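Local coordinates for protein endoglucanase (Mytilus edulis, PDB 1WC2) that hydrolyses internal beta-1,4-glucosidic linkages of cellulose and related beta-glucans as a family 45 endoglucanase, and also shows expansin activity, at residues 50-53 against 54-58. Sequence-based numbering, arbitrary orientation. Where two conformers were deposited one is given.
Sequences AAAS and QMYFD
Ser53 O receives the backbone N-H of Phe57 at 2.9 Å in a nearly straight bond (171° at the hydrogen), the first i+4 link of the single helical turn 54-57 that follows directly on strand 49-53. Tyr56 N also approaches Ser53 O, at 3.0 Å, but the bond is weak and bent. A water shares this N-H: it accepts from Tyr56 N at 3.0 Å and is hydrogen-bonded to Ser53 OG at 2.7 Å. With chi1 at 50°, the hydroxyl sits between its own backbone N and carbonyl carbon, where it makes no capping bond itself and is linked to Tyr56 N through this water; it also bonds His130 N of strand 129-134. One residue on, Asp58 N makes the next i+4 bond, to Gln54 O, as the chain leaves the helix.

The apolar part of the contact is small. Ala52 CB points toward the helix, meeting the Tyr56 ring at its edge (4.3 Å to CD2) and Phe57 CB at the same distance. Both aromatic side chains hold CG anti to the backbone N, but as successive residues on the turn they carry their rings to different sides: Tyr56 stacks on His68 and bonds Gln71 through its hydroxyl, whereas Phe57 packs on Leu102 and Cys69.

The turn thus ties a strand of the double-psi beta-barrel to the surrounding loops. Carbonyl, hydroxyl and water pair the buried polar atoms of Ser53 and Tyr56 N without a direct serine cap.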
# COMPACT_ATOMS: atom_id res chain seq x y z
N ALA A 50 1.78 -2.48 3.66
CA ALA A 50 1.23 -1.18 3.27
C ALA A 50 0.02 -0.79 4.09
O ALA A 50 -0.72 -1.63 4.61
CB ALA A 50 0.85 -1.20 1.81
N ALA A 51 -0.20 0.52 4.17
CA ALA A 51 -1.45 1.10 4.64
C ALA A 51 -2.23 1.57 3.42
O ALA A 51 -1.73 2.36 2.62
CB ALA A 51 -1.17 2.27 5.59
N ALA A 52 -3.46 1.08 3.25
CA ALA A 52 -4.29 1.45 2.10
C ALA A 52 -5.19 2.65 2.40
O ALA A 52 -5.77 2.75 3.49
CB ALA A 52 -5.17 0.27 1.67
N SER A 53 -5.33 3.53 1.42
CA SER A 53 -6.24 4.65 1.51
C SER A 53 -7.64 4.17 1.93
O SER A 53 -8.08 3.07 1.55
CB SER A 53 -6.25 5.42 0.17
OG SER A 53 -6.45 4.57 -0.95
N GLN A 54 -8.33 4.99 2.73
CA GLN A 54 -9.53 4.58 3.46
C GLN A 54 -10.56 3.82 2.63
O GLN A 54 -11.00 2.74 3.04
CB GLN A 54 -10.21 5.80 4.11
CG GLN A 54 -11.60 5.50 4.74
CD GLN A 54 -11.53 4.62 6.00
OE1 GLN A 54 -11.15 5.11 7.07
NE2 GLN A 54 -11.90 3.34 5.88
N MET A 55 -11.01 4.37 1.52
CA MET A 55 -12.12 3.72 0.81
C MET A 55 -11.73 2.37 0.20
O MET A 55 -12.58 1.49 0.04
CB MET A 55 -12.70 4.64 -0.26
CG MET A 55 -13.68 5.66 0.27
SD MET A 55 -15.19 4.86 0.85
CE MET A 55 -15.79 4.17 -0.38
N TYR A 56 -10.44 2.18 -0.12
CA TYR A 56 -9.96 0.86 -0.51
C TYR A 56 -9.79 -0.09 0.68
O TYR A 56 -10.15 -1.28 0.61
CB TYR A 56 -8.64 0.93 -1.33
CG TYR A 56 -8.40 -0.41 -2.02
CD1 TYR A 56 -9.08 -0.72 -3.20
CD2 TYR A 56 -7.59 -1.40 -1.46
CE1 TYR A 56 -8.95 -1.96 -3.81
CE2 TYR A 56 -7.45 -2.65 -2.08
CZ TYR A 56 -8.13 -2.92 -3.26
OH TYR A 56 -8.03 -4.15 -3.88
N PHE A 57 -9.28 0.41 1.79
CA PHE A 57 -9.20 -0.38 3.02
C PHE A 57 -10.57 -0.99 3.36
O PHE A 57 -10.69 -2.19 3.67
CB PHE A 57 -8.68 0.52 4.16
CG PHE A 57 -8.56 -0.18 5.50
CD1 PHE A 57 -7.45 -0.94 5.81
CD2 PHE A 57 -9.58 -0.08 6.43
CE1 PHE A 57 -7.36 -1.58 7.05
CE2 PHE A 57 -9.49 -0.72 7.67
CZ PHE A 57 -8.40 -1.47 7.97
N ASP A 58 -11.59 -0.14 3.31
CA ASP A 58 -12.97 -0.55 3.58
C ASP A 58 -13.94 0.51 3.04
O ASP A 58 -13.93 1.66 3.50
CB ASP A 58 -13.22 -0.72 5.08
CG ASP A 58 -14.50 -1.46 5.33
OD1 ASP A 58 -15.54 -0.78 5.56
OD2 ASP A 58 -14.52 -2.71 5.25
O HOH W 1 -9.15 4.77 -1.06